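Local coordinates for protein exoglucanase A (Cellulomonas fimi, PDB 7CBD) that hydrolyses beta-1,4-glucosidic linkages of cellulose with inversion of anomeric configuration, releasing cellobiose from the non-reducing chain ends through this family 6 catalytic domain, at residues L91-L96 and A118-E123; E123-I128 and L178-A183; T145-S150 and Q172-A177. All blocks are in the same frame, centred on the assembly; numbering follows the deposited sequence. Where two conformers were deposited one is given.

Contact 1: residues L91-L96 and A118-E123; sequences LVIYDL and ARYKSE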
ATOM      1  N   LEU A  91      -6.573  -2.516   8.693  1.00  5.23           N
ATOM      2  CA  LEU A  91      -7.355  -3.553   8.036  1.00  5.56           C
ATOM      3  C   LEU A  91      -7.531  -3.141   6.582  1.00  5.67           C
ATOM      4  O   LEU A  91      -7.882  -1.989   6.310  1.00  6.41           O
ATOM      5  CB  LEU A  91      -8.729  -3.572   8.697  1.00  6.59           C
ATOM      6  CG  LEU A  91      -9.585  -4.833   8.886  1.00 13.72           C
ATOM      7  CD1 LEU A  91     -11.079  -4.518   8.751  1.00 11.87           C
ATOM      8  CD2 LEU A  91      -9.193  -6.001   8.047  1.00 11.94           C
ATOM      9  N   VAL A  92      -7.298  -4.056   5.644  1.00  5.12           N
ATOM     10  CA  VAL A  92      -7.462  -3.745   4.224  1.00  5.05           C
ATOM     11  C   VAL A  92      -8.730  -4.402   3.693  1.00  4.90           C
ATOM     12  O   VAL A  92      -8.885  -5.630   3.763  1.00  5.27           O
ATOM     13  CB  VAL A  92      -6.249  -4.147   3.376  1.00  5.70           C
ATOM     14  CG1 VAL A  92      -6.360  -3.493   1.996  1.00  7.00           C
ATOM     15  CG2 VAL A  92      -4.964  -3.727   4.064  1.00  7.09           C
ATOM     16  N   ILE A  93      -9.612  -3.567   3.152  1.00  5.27           N
ATOM     17  CA  ILE A  93     -10.839  -3.983   2.489  1.00  4.90           C
ATOM     18  C   ILE A  93     -10.495  -4.093   1.003  1.00  5.80           C
ATOM     19  O   ILE A  93     -10.126  -3.098   0.372  1.00  5.79           O
ATOM     20  CB  ILE A  93     -11.934  -2.929   2.727  1.00  6.11           C
ATOM     21  CG1 ILE A  93     -12.107  -2.653   4.226  1.00  6.15           C
ATOM     22  CG2 ILE A  93     -13.246  -3.333   2.075  1.00  7.24           C
ATOM     23  CD1 ILE A  93     -12.492  -3.867   5.044  1.00  7.74           C
ATOM     24  N   TYR A  94     -10.556  -5.307   0.448  1.00  5.21           N
ATOM     25  CA  TYR A  94      -9.960  -5.550  -0.866  1.00  5.68           C
ATOM     26  C   TYR A  94     -10.622  -6.739  -1.547  1.00  5.09           C
ATOM     27  O   TYR A  94      -9.995  -7.791  -1.722  1.00  6.14           O
ATOM     28  CB  TYR A  94      -8.451  -5.796  -0.725  1.00  6.19           C
ATOM     29  CG  TYR A  94      -7.642  -5.847  -2.015  1.00  6.91           C
ATOM     30  CD1 TYR A  94      -7.821  -4.907  -3.022  1.00  7.40           C
ATOM     31  CD2 TYR A  94      -6.658  -6.814  -2.193  1.00  8.34           C
ATOM     32  CE1 TYR A  94      -7.063  -4.947  -4.193  1.00  8.65           C
ATOM     33  CE2 TYR A  94      -5.898  -6.858  -3.342  1.00  9.47           C
ATOM     34  CZ  TYR A  94      -6.099  -5.923  -4.337  1.00 10.09           C
ATOM     35  OH  TYR A  94      -5.324  -5.984  -5.477  1.00 12.00           O
ATOM     36  N   ASP A  95     -11.889  -6.581  -1.957  1.00  5.16           N
ATOM     37  CA  ASP A  95     -12.542  -7.676  -2.664  1.00  5.15           C
ATOM     38  C   ASP A  95     -13.635  -7.205  -3.618  1.00  5.38           C
ATOM     39  O   ASP A  95     -14.596  -7.946  -3.853  1.00  6.29           O
ATOM     40  CB  ASP A  95     -13.099  -8.718  -1.681  1.00  6.10           C
ATOM     41  CG  ASP A  95     -13.213 -10.104  -2.292  1.00  6.37           C
ATOM     42  OD1 ASP A  95     -12.574 -10.383  -3.336  1.00  6.88           O
ATOM     43  OD2 ASP A  95     -13.940 -10.924  -1.695  1.00  7.86           O
ATOM     44  N   LEU A  96     -13.487  -6.023  -4.221  1.00  5.01           N
ATOM     45  CA  LEU A  96     -14.553  -5.501  -5.072  1.00  5.53           C
ATOM     46  C   LEU A  96     -14.855  -6.453  -6.226  1.00  5.86           C
ATOM     47  O   LEU A  96     -13.958  -7.135  -6.741  1.00  6.72           O
ATOM     48  CB  LEU A  96     -14.170  -4.157  -5.682  1.00  5.33           C
ATOM     49  CG  LEU A  96     -14.420  -2.947  -4.796  1.00  5.29           C
ATOM     50  CD1 LEU A  96     -13.694  -1.749  -5.354  1.00  5.78           C
ATOM     51  CD2 LEU A  96     -15.894  -2.646  -4.634  1.00  5.47           C
ATOM     52  N   ALA A 118     -23.788  -8.492  -5.130  1.00  8.15           N
ATOM     53  CA  ALA A 118     -24.606  -8.968  -4.017  1.00  9.00           C
ATOM     54  C   ALA A 118     -23.767  -9.784  -3.038  1.00  8.72           C
ATOM     55  O   ALA A 118     -23.952  -9.689  -1.819  1.00  9.40           O
ATOM     56  CB  ALA A 118     -25.806  -9.760  -4.538  1.00 10.57           C
ATOM     57  N   ARG A 119     -22.820 -10.573  -3.550  0.57  8.08           N
ATOM     58  CA  ARG A 119     -21.934 -11.337  -2.676  0.57  8.18           C
ATOM     59  C   ARG A 119     -20.955 -10.428  -1.943  0.57  7.51           C
ATOM     60  O   ARG A 119     -20.645 -10.655  -0.767  0.57  8.18           O
ATOM     61  CB  ARG A 119     -21.174 -12.368  -3.507  0.57  9.53           C
ATOM     62  CG  ARG A 119     -20.505 -13.461  -2.709  0.57 10.88           C
ATOM     63  CD  ARG A 119     -20.325 -14.701  -3.572  0.57 13.23           C
ATOM     64  NE  ARG A 119     -20.880 -14.485  -4.908  0.57 17.18           N
ATOM     65  CZ  ARG A 119     -20.584 -15.206  -5.986  0.57 19.91           C
ATOM     66  NH1 ARG A 119     -19.733 -16.220  -5.911  0.57 22.10           N
ATOM     67  NH2 ARG A 119     -21.148 -14.906  -7.146  0.57 19.67           N
ATOM     68  N   TYR A 120     -20.443  -9.403  -2.625  1.00  7.51           N
ATOM     69  CA  TYR A 120     -19.581  -8.430  -1.958  1.00  7.02           C
ATOM     70  C   TYR A 120     -20.284  -7.816  -0.753  1.00  7.15           C
ATOM     71  O   TYR A 120     -19.708  -7.704   0.332  1.00  7.75           O
ATOM     72  CB  TYR A 120     -19.201  -7.333  -2.945  1.00  6.82           C
ATOM     73  CG  TYR A 120     -18.273  -6.273  -2.387  1.00  6.20           C
ATOM     74  CD1 TYR A 120     -16.918  -6.543  -2.192  1.00  6.56           C
ATOM     75  CD2 TYR A 120     -18.738  -4.991  -2.093  1.00  6.38           C
ATOM     76  CE1 TYR A 120     -16.054  -5.572  -1.716  1.00  6.03           C
ATOM     77  CE2 TYR A 120     -17.878  -4.009  -1.603  1.00  5.46           C
ATOM     78  CZ  TYR A 120     -16.538  -4.309  -1.425  1.00  5.47           C
ATOM     79  OH  TYR A 120     -15.687  -3.346  -0.955  1.00  6.24           O
ATOM     80  N   LYS A 121     -21.548  -7.436  -0.926  1.00  7.45           N
ATOM     81  CA  LYS A 121     -22.285  -6.814   0.164  1.00  8.32           C
ATOM     82  C   LYS A 121     -22.565  -7.808   1.284  1.00  8.84           C
ATOM     83  O   LYS A 121     -22.261  -7.542   2.451  1.00  9.52           O
ATOM     84  CB  LYS A 121     -23.594  -6.220  -0.360  1.00  9.34           C
ATOM     85  CG  LYS A 121     -23.430  -5.057  -1.319  1.00 11.40           C
ATOM     86  CD  LYS A 121     -24.780  -4.580  -1.818  1.00 13.16           C
ATOM     87  CE  LYS A 121     -24.656  -3.379  -2.742  1.00 15.47           C
ATOM     88  NZ  LYS A 121     -25.986  -3.025  -3.307  1.00 17.75           N
ATOM     89  N   SER A 122     -23.136  -8.966   0.949  0.67 10.32           N
ATOM     90  CA  SER A 122     -23.696  -9.853   1.961  0.67 11.98           C
ATOM     91  C   SER A 122     -22.681 -10.813   2.563  0.67 11.69           C
ATOM     92  O   SER A 122     -22.810 -11.173   3.739  0.67 12.87           O
ATOM     93  CB  SER A 122     -24.870 -10.647   1.378  0.67 14.28           C
ATOM     94  OG  SER A 122     -24.413 -11.651   0.490  0.67 16.05           O
ATOM     95  N   GLU A 123     -21.684 -11.246   1.791  1.00 11.08           N
ATOM     96  CA  GLU A 123     -20.724 -12.243   2.246  1.00 11.07           C
ATOM     97  C   GLU A 123     -19.341 -11.680   2.518  1.00  9.58           C
ATOM     98  O   GLU A 123     -18.493 -12.399   3.065  1.00 10.45           O
ATOM     99  CB  GLU A 123     -20.609 -13.389   1.225  1.00 14.39           C
ATOM    100  CG  GLU A 123     -21.880 -14.201   1.046  1.00 19.16           C
ATOM    101  CD  GLU A 123     -21.820 -15.143  -0.156  1.00 24.46           C
ATOM    102  OE1 GLU A 123     -20.742 -15.725  -0.417  1.00 26.57           O
ATOM    103  OE2 GLU A 123     -22.854 -15.290  -0.850  1.00 26.69           O
TER
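Tyr120 OH and the backbone N of Asp95 converge on one carboxylate oxygen, Glu147 OE2, so segment 118-123 of helix 114-132 and the loop just past strand 87-93 share an acceptor while making no direct hydrogen bond to each other. The rest of their contact is made round the Tyr120 ring. With CG anti to the backbone N (chi1 -178°), this ring reaches from the helix across the chain at Asp95 and Leu96. Leu96 CD2 lies over one ring face, 4.1 Å from the centroid of Tyr120 and 28° off its normal, which is CH-pi geometry; its nearest ring atom is Tyr120 CZ, at 3.7 Å. The CB of Leu96 starts away from the helix, and the CD2 branch brings the side chain back. Asp95 O approaches the ring obliquely, 3.2 Å from Tyr120 CD1. At the phenol end, Ile93 CG2 stands 3.9 Å from Tyr120 OH, the two side chains crossing at about a right angle. All four touching residues are buried; the buried phenol oxygen is satisfied by its hydrogen bond to Glu147 OE2, and an aliphatic branch on the face and the carboxylate bond at the tip together probably limit how far the ring can tilt.

Contact 2: residues E123-I128 and L178-A183; sequences EYIDPI and LDKLHA
Lys180 meets Ile125 with the root of its side chain and Asp126 with its end. Lys180 CB lies 3.9 Å from Ile125 CG2, and Lys180 CG is almost as near that methyl, giving an apolar start where the backbones are closest (7.6 Å between the CA atoms of Ile125 and Lys180). Bends at chi2 (-78°) and chi3 (-71°) then fold the chain instead of letting it extend. CD passes near Asp126 OD1, and CE comes closer to it, with Lys180 CE and Asp126 OD1 3.2 Å apart. NZ forms a long salt bridge with the same oxygen, the distance from Lys180 NZ to Asp126 OD1 being 3.4 Å. NZ also donates to a water, 2.8 Å from Lys180 NZ, which in turn donates to Asp126 O. The amine thus reaches both the carboxylate and the main chain of Asp126, whose OD1 is also hydrogen-bonded to Tyr176 OH. A methionine in place of Lys180 would probably leave Asp126 without its countercharge and break the water bridge to Asp126 O. Helices 114-132 and 161-182 meet here beside one another: the charged pair is partly exposed, whereas Ile125 and Leu181 both pack on Ile93 of strand 87-93, and Leu181 also touches Val187 and Asn189 of strand 187-192.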
ATOM      1  N   GLU A 123     -21.684 -11.246   1.791  1.00 11.08           N
ATOM      2  CA  GLU A 123     -20.724 -12.243   2.246  1.00 11.07           C
ATOM      3  C   GLU A 123     -19.341 -11.680   2.518  1.00  9.58           C
ATOM      4  O   GLU A 123     -18.493 -12.399   3.065  1.00 10.45           O
ATOM      5  CB  GLU A 123     -20.609 -13.389   1.225  1.00 14.39           C
ATOM      6  CG  GLU A 123     -21.880 -14.201   1.046  1.00 19.16           C
ATOM      7  CD  GLU A 123     -21.820 -15.143  -0.156  1.00 24.46           C
ATOM      8  OE1 GLU A 123     -20.742 -15.725  -0.417  1.00 26.57           O
ATOM      9  OE2 GLU A 123     -22.854 -15.290  -0.850  1.00 26.69           O
ATOM     10  N   TYR A 124     -19.085 -10.426   2.154  1.00  7.93           N
ATOM     11  CA  TYR A 124     -17.788  -9.811   2.418  1.00  7.57           C
ATOM     12  C   TYR A 124     -17.939  -8.615   3.353  1.00  6.44           C
ATOM     13  O   TYR A 124     -17.493  -8.681   4.504  1.00  7.32           O
ATOM     14  CB  TYR A 124     -17.077  -9.478   1.098  1.00  7.01           C
ATOM     15  CG  TYR A 124     -15.711  -8.878   1.320  1.00  6.38           C
ATOM     16  CD1 TYR A 124     -14.622  -9.677   1.665  1.00  6.79           C
ATOM     17  CD2 TYR A 124     -15.515  -7.507   1.209  1.00  6.33           C
ATOM     18  CE1 TYR A 124     -13.362  -9.114   1.906  1.00  6.65           C
ATOM     19  CE2 TYR A 124     -14.266  -6.937   1.447  1.00  6.76           C
ATOM     20  CZ  TYR A 124     -13.197  -7.744   1.793  1.00  6.92           C
ATOM     21  OH  TYR A 124     -11.967  -7.171   2.031  1.00  6.85           O
ATOM     22  N   ILE A 125     -18.580  -7.529   2.915  1.00  6.86           N
ATOM     23  CA  ILE A 125     -18.693  -6.351   3.774  1.00  6.44           C
ATOM     24  C   ILE A 125     -19.525  -6.653   5.020  1.00  7.19           C
ATOM     25  O   ILE A 125     -19.138  -6.301   6.140  1.00  7.82           O
ATOM     26  CB  ILE A 125     -19.238  -5.138   2.998  1.00  6.43           C
ATOM     27  CG1 ILE A 125     -18.268  -4.705   1.890  1.00  6.84           C
ATOM     28  CG2 ILE A 125     -19.514  -3.980   3.953  1.00  7.15           C
ATOM     29  CD1 ILE A 125     -16.889  -4.298   2.367  1.00  7.63           C
ATOM     30  N   ASP A 126     -20.694  -7.277   4.850  1.00  7.51           N
ATOM     31  CA  ASP A 126     -21.562  -7.474   6.015  1.00  8.25           C
ATOM     32  C   ASP A 126     -20.881  -8.251   7.136  1.00  8.17           C
ATOM     33  O   ASP A 126     -20.940  -7.796   8.292  1.00  8.50           O
ATOM     34  CB  ASP A 126     -22.907  -8.101   5.625  1.00  9.24           C
ATOM     35  CG  ASP A 126     -23.859  -7.115   4.966  1.00 10.10           C
ATOM     36  OD1 ASP A 126     -23.524  -5.914   4.856  1.00 11.03           O
ATOM     37  OD2 ASP A 126     -24.950  -7.562   4.544  1.00 12.97           O
ATOM     38  N   PRO A 127     -20.234  -9.399   6.893  1.00  7.77           N
ATOM     39  CA  PRO A 127     -19.585 -10.097   8.017  1.00  8.53           C
ATOM     40  C   PRO A 127     -18.413  -9.335   8.600  1.00  8.33           C
ATOM     41  O   PRO A 127     -18.171  -9.422   9.808  1.00  9.06           O
ATOM     42  CB  PRO A 127     -19.152 -11.443   7.416  1.00  9.90           C
ATOM     43  CG  PRO A 127     -19.962 -11.598   6.171  1.00 12.51           C
ATOM     44  CD  PRO A 127     -20.237 -10.220   5.665  1.00  8.95           C
ATOM     45  N   ILE A 128     -17.667  -8.593   7.785  1.00  7.26           N
ATOM     46  CA  ILE A 128     -16.594  -7.772   8.337  1.00  7.22           C
ATOM     47  C   ILE A 128     -17.168  -6.699   9.260  1.00  7.16           C
ATOM     48  O   ILE A 128     -16.722  -6.529  10.401  1.00  7.60           O
ATOM     49  CB  ILE A 128     -15.735  -7.179   7.207  1.00  6.49           C
ATOM     50  CG1 ILE A 128     -14.913  -8.281   6.531  1.00  6.94           C
ATOM     51  CG2 ILE A 128     -14.837  -6.090   7.755  1.00  7.14           C
ATOM     52  CD1 ILE A 128     -14.242  -7.834   5.258  1.00  7.65           C
ATOM     53  N   LEU A 178     -18.167   2.115   2.548  1.00  5.49           N
ATOM     54  CA  LEU A 178     -18.097   3.347   3.329  1.00  6.97           C
ATOM     55  C   LEU A 178     -19.321   3.514   4.221  1.00  6.85           C
ATOM     56  O   LEU A 178     -19.191   3.886   5.395  1.00  6.97           O
ATOM     57  CB  LEU A 178     -17.945   4.549   2.400  1.00  7.14           C
ATOM     58  CG  LEU A 178     -16.603   4.687   1.676  1.00  6.52           C
ATOM     59  CD1 LEU A 178     -16.685   5.838   0.701  1.00  7.22           C
ATOM     60  CD2 LEU A 178     -15.466   4.914   2.651  1.00  7.30           C
ATOM     61  N   ASP A 179     -20.518   3.242   3.691  1.00  6.83           N
ATOM     62  CA  ASP A 179     -21.731   3.393   4.491  1.00  7.34           C
ATOM     63  C   ASP A 179     -21.703   2.465   5.698  1.00  6.90           C
ATOM     64  O   ASP A 179     -21.997   2.880   6.829  1.00  7.81           O
ATOM     65  CB  ASP A 179     -22.976   3.093   3.645  1.00  7.97           C
ATOM     66  CG  ASP A 179     -23.365   4.231   2.702  1.00  7.51           C
ATOM     67  OD1 ASP A 179     -22.914   5.386   2.889  1.00  7.90           O
ATOM     68  OD2 ASP A 179     -24.157   3.960   1.770  1.00  8.61           O
ATOM     69  N   LYS A 180     -21.354   1.193   5.477  1.00  6.51           N
ATOM     70  CA  LYS A 180     -21.377   0.219   6.564  1.00  6.98           C
ATOM     71  C   LYS A 180     -20.282   0.494   7.583  1.00  6.36           C
ATOM     72  O   LYS A 180     -20.504   0.366   8.791  1.00  8.71           O
ATOM     73  CB  LYS A 180     -21.242  -1.195   6.003  1.00  9.15           C
ATOM     74  CG  LYS A 180     -22.458  -1.633   5.205  1.00 10.65           C
ATOM     75  CD  LYS A 180     -23.599  -2.034   6.117  1.00 15.19           C
ATOM     76  CE  LYS A 180     -23.279  -3.345   6.828  1.00 17.94           C
ATOM     77  NZ  LYS A 180     -24.470  -3.968   7.481  1.00 20.09           N
ATOM     78  N   LEU A 181     -19.087   0.855   7.116  1.00  6.59           N
ATOM     79  CA  LEU A 181     -17.962   1.036   8.022  1.00  6.28           C
ATOM     80  C   LEU A 181     -18.032   2.371   8.747  1.00  6.48           C
ATOM     81  O   LEU A 181     -17.706   2.452   9.938  1.00  7.07           O
ATOM     82  CB  LEU A 181     -16.646   0.901   7.259  1.00  7.67           C
ATOM     83  CG  LEU A 181     -16.361  -0.504   6.735  1.00 11.69           C
ATOM     84  CD1 LEU A 181     -15.104  -0.520   5.898  1.00 12.56           C
ATOM     85  CD2 LEU A 181     -16.230  -1.483   7.864  1.00 14.81           C
ATOM     86  N   HIS A 182     -18.435   3.438   8.050  1.00  6.30           N
ATOM     87  CA  HIS A 182     -18.521   4.724   8.730  1.00  6.87           C
ATOM     88  C   HIS A 182     -19.575   4.726   9.837  1.00  6.82           C
ATOM     89  O   HIS A 182     -19.471   5.511  10.785  1.00  7.61           O
ATOM     90  CB  HIS A 182     -18.774   5.860   7.744  1.00  6.86           C
ATOM     91  CG  HIS A 182     -18.971   7.175   8.418  1.00  8.35           C
ATOM     92  ND1 HIS A 182     -17.967   7.797   9.129  1.00  9.05           N
ATOM     93  CD2 HIS A 182     -20.070   7.950   8.559  1.00  9.92           C
ATOM     94  CE1 HIS A 182     -18.433   8.918   9.652  1.00 10.67           C
ATOM     95  NE2 HIS A 182     -19.705   9.033   9.321  1.00 11.48           N
ATOM     96  N   ALA A 183     -20.587   3.865   9.742  1.00  7.20           N
ATOM     97  CA  ALA A 183     -21.580   3.761  10.807  1.00  8.22           C
ATOM     98  C   ALA A 183     -20.996   3.239  12.117  1.00  8.66           C
ATOM     99  O   ALA A 183     -21.656   3.346  13.155  1.00 11.54           O
ATOM    100  CB  ALA A 183     -22.754   2.879  10.364  1.00  9.63           C
TER
HETATM  101  O   HOH W   1     -23.078  -5.962   8.939  1.00 16.78           O

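Contact 3: residues T145-S150 and Q172-A177; sequences TIEPDS and QGVKYA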
ATOM      1  N   THR A 145      -8.225   0.576   5.237  1.00  4.97           N
ATOM      2  CA  THR A 145      -7.802   1.002   3.909  1.00  5.08           C
ATOM      3  C   THR A 145      -8.816   0.465   2.903  1.00  4.39           C
ATOM      4  O   THR A 145      -9.007  -0.751   2.802  1.00  5.34           O
ATOM      5  CB  THR A 145      -6.398   0.478   3.604  1.00  5.18           C
ATOM      6  OG1 THR A 145      -5.433   1.206   4.371  1.00  6.08           O
ATOM      7  CG2 THR A 145      -6.069   0.650   2.119  1.00  6.38           C
ATOM      8  N   ILE A 146      -9.478   1.365   2.176  1.00  4.93           N
ATOM      9  CA  ILE A 146     -10.647   1.016   1.369  1.00  5.40           C
ATOM     10  C   ILE A 146     -10.213   0.785  -0.078  1.00  5.26           C
ATOM     11  O   ILE A 146      -9.974   1.734  -0.835  1.00  5.44           O
ATOM     12  CB  ILE A 146     -11.745   2.081   1.449  1.00  5.94           C
ATOM     13  CG1 ILE A 146     -12.112   2.422   2.896  1.00  6.93           C
ATOM     14  CG2 ILE A 146     -12.979   1.613   0.678  1.00  6.97           C
ATOM     15  CD1 ILE A 146     -12.632   1.261   3.699  1.00  7.71           C
ATOM     16  N   GLU A 147     -10.144  -0.487  -0.462  1.00  5.11           N
ATOM     17  CA  GLU A 147     -10.080  -0.989  -1.834  1.00  4.88           C
ATOM     18  C   GLU A 147      -8.938  -0.407  -2.658  1.00  4.71           C
ATOM     19  O   GLU A 147      -9.154   0.398  -3.576  1.00  5.41           O
ATOM     20  CB  GLU A 147     -11.441  -0.870  -2.524  1.00  5.53           C
ATOM     21  CG  GLU A 147     -12.525  -1.718  -1.867  1.00  5.42           C
ATOM     22  CD  GLU A 147     -12.384  -3.220  -2.108  1.00  5.42           C
ATOM     23  OE1 GLU A 147     -11.574  -3.641  -2.966  1.00  5.79           O
ATOM     24  OE2 GLU A 147     -13.099  -3.996  -1.436  1.00  5.66           O
ATOM     25  N   PRO A 148      -7.707  -0.832  -2.384  1.00  4.60           N
ATOM     26  CA  PRO A 148      -6.585  -0.478  -3.263  1.00  5.83           C
ATOM     27  C   PRO A 148      -6.867  -0.848  -4.715  1.00  5.58           C
ATOM     28  O   PRO A 148      -7.620  -1.778  -5.007  1.00  5.63           O
ATOM     29  CB  PRO A 148      -5.426  -1.309  -2.696  1.00  6.87           C
ATOM     30  CG  PRO A 148      -5.807  -1.543  -1.252  1.00  6.94           C
ATOM     31  CD  PRO A 148      -7.297  -1.686  -1.258  1.00  6.23           C
ATOM     32  N   ASP A 149      -6.260  -0.091  -5.633  1.00  5.74           N
ATOM     33  CA  ASP A 149      -6.336  -0.390  -7.065  1.00  6.48           C
ATOM     34  C   ASP A 149      -7.771  -0.425  -7.586  1.00  5.68           C
ATOM     35  O   ASP A 149      -8.131  -1.295  -8.382  1.00  6.55           O
ATOM     36  CB  ASP A 149      -5.596  -1.686  -7.408  1.00  8.42           C
ATOM     37  CG  ASP A 149      -5.449  -1.893  -8.901  1.00  9.31           C
ATOM     38  OD1 ASP A 149      -5.384  -0.884  -9.637  1.00 10.30           O
ATOM     39  OD2 ASP A 149      -5.435  -3.064  -9.338  1.00  9.57           O
ATOM     40  N   SER A 150      -8.602   0.526  -7.151  1.00  5.63           N
ATOM     41  CA  SER A 150      -9.999   0.531  -7.579  1.00  5.47           C
ATOM     42  C   SER A 150     -10.363   1.804  -8.337  1.00  5.13           C
ATOM     43  O   SER A 150     -10.157   1.884  -9.554  1.00  5.65           O
ATOM     44  CB  SER A 150     -10.956   0.261  -6.404  1.00  5.43           C
ATOM     45  OG  SER A 150     -10.898   1.277  -5.411  1.00  5.63           O
ATOM     46  N   GLN A 172     -20.606   1.495  -6.582  0.65  8.50           N
ATOM     47  CA  GLN A 172     -21.617   1.022  -5.641  0.65  9.02           C
ATOM     48  C   GLN A 172     -20.989   0.230  -4.500  0.65  8.97           C
ATOM     49  O   GLN A 172     -21.452   0.311  -3.354  0.65  9.40           O
ATOM     50  CB  GLN A 172     -22.678   0.206  -6.378  0.65 11.70           C
ATOM     51  CG  GLN A 172     -23.432   1.020  -7.428  0.65 14.11           C
ATOM     52  CD  GLN A 172     -24.279   0.170  -8.351  0.65 16.63           C
ATOM     53  OE1 GLN A 172     -24.782  -0.882  -7.958  0.65 17.06           O
ATOM     54  NE2 GLN A 172     -24.444   0.627  -9.590  0.65 18.46           N
ATOM     55  N   GLY A 173     -19.928  -0.526  -4.791  1.00  7.97           N
ATOM     56  CA  GLY A 173     -19.278  -1.299  -3.751  1.00  7.29           C
ATOM     57  C   GLY A 173     -18.542  -0.428  -2.758  1.00  6.45           C
ATOM     58  O   GLY A 173     -18.620  -0.655  -1.548  1.00  7.48           O
ATOM     59  N   VAL A 174     -17.824   0.588  -3.248  1.00  6.07           N
ATOM     60  CA  VAL A 174     -17.148   1.496  -2.329  1.00  6.16           C
ATOM     61  C   VAL A 174     -18.166   2.275  -1.502  1.00  5.62           C
ATOM     62  O   VAL A 174     -17.979   2.468  -0.296  1.00  6.72           O
ATOM     63  CB  VAL A 174     -16.137   2.404  -3.058  1.00  6.28           C
ATOM     64  CG1 VAL A 174     -15.592   3.466  -2.104  1.00  5.87           C
ATOM     65  CG2 VAL A 174     -14.996   1.579  -3.618  1.00  6.59           C
ATOM     66  N   LYS A 175     -19.268   2.722  -2.122  1.00  6.38           N
ATOM     67  CA  LYS A 175     -20.329   3.371  -1.351  1.00  7.18           C
ATOM     68  C   LYS A 175     -20.817   2.469  -0.222  1.00  7.33           C
ATOM     69  O   LYS A 175     -20.980   2.914   0.921  1.00  7.21           O
ATOM     70  CB  LYS A 175     -21.499   3.770  -2.256  1.00  8.31           C
ATOM     71  CG  LYS A 175     -22.751   4.164  -1.465  1.00  9.61           C
ATOM     72  CD  LYS A 175     -23.942   4.519  -2.337  1.00 11.46           C
ATOM     73  CE  LYS A 175     -25.268   4.426  -1.548  1.00 11.98           C
ATOM     74  NZ  LYS A 175     -25.363   5.351  -0.364  1.00 12.21           N
ATOM     75  N   TYR A 176     -21.055   1.191  -0.527  1.00  6.98           N
ATOM     76  CA  TYR A 176     -21.570   0.272   0.483  1.00  7.47           C
ATOM     77  C   TYR A 176     -20.560   0.068   1.605  1.00  7.69           C
ATOM     78  O   TYR A 176     -20.918   0.087   2.788  1.00  7.81           O
ATOM     79  CB  TYR A 176     -21.925  -1.059  -0.174  1.00  7.42           C
ATOM     80  CG  TYR A 176     -22.719  -1.983   0.719  1.00  7.75           C
ATOM     81  CD1 TYR A 176     -24.098  -1.849   0.836  1.00  8.68           C
ATOM     82  CD2 TYR A 176     -22.089  -2.981   1.456  1.00  7.84           C
ATOM     83  CE1 TYR A 176     -24.828  -2.698   1.648  1.00  9.51           C
ATOM     84  CE2 TYR A 176     -22.813  -3.832   2.273  1.00  7.89           C
ATOM     85  CZ  TYR A 176     -24.180  -3.678   2.370  1.00  8.92           C
ATOM     86  OH  TYR A 176     -24.900  -4.524   3.182  1.00 10.24           O
ATOM     87  N   ALA A 177     -19.288  -0.143   1.248  1.00  7.07           N
ATOM     88  CA  ALA A 177     -18.241  -0.299   2.249  1.00  6.63           C
ATOM     89  C   ALA A 177     -18.181   0.922   3.151  1.00  5.49           C
ATOM     90  O   ALA A 177     -18.169   0.801   4.383  1.00  6.78           O
ATOM     91  CB  ALA A 177     -16.898  -0.531   1.559  1.00  7.67           C
TER
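Ile146, the last residue of its strand, comes closest to the helix at Val174, with 7.5 Å between their CA atoms, and the chain then turns through a positive phi at Glu147 (55°). Val174 makes all the close contacts from the helix side, and its two methyls divide the work. With CG1 anti to the backbone N (chi1 172°), that branch meets the strand, Val174 CG1 lying 4.2 Å from Ile146 CG2. The other branch faces the turn: Val174 CG2 is 4.5 Å from Glu147 CB and equally far from Ser150 OG. These are loose van der Waals distances, and no hydrogen bond crosses between the segments. The turn is held by a bond of its own, Ser150 OG donating to Glu147 O at 2.7 Å, in the carbonyl plane and with a C=O...OG angle of 146°. Beyond the turn, Asn153 ND2 bonds to both Asp149 OD1 and Ser150 O. Strand 141-146, this loop, helix 161-182 and the parallel neighbouring strand 187-192 make a beta-alpha-beta unit of the glycosyl hydrolase family 6 barrel, and the loop following the strand carries Asp149, the predicted proton donor, as expected for active-site loops of such alpha/beta barrels.

In the fold
The three contacts cluster on one side of the domain centre: contact 1 lies about 8 Å, centre to centre, from both others, and contacts 2 and 3 are about 10 Å apart. Polar bonds join them. Tyr120 OH of contact 1 is 2.7 Å from Glu147 OE2 of contact 3; Tyr94 N is 2.8 Å from Tyr124 OH in 123-128; Asp126 OD1 is 2.6 Å from Tyr176 OH in 172-177. At the ends of parallel strands 87-93 and 141-146, Ile93 O lies 2.7 Å from Glu147 N. Segment 145-150 carries Asp149, the predicted proton donor, which does not touch 172-177; its side chain is about 8 Å from Leu96's between nearest atoms. Contact 2 lies away from this site.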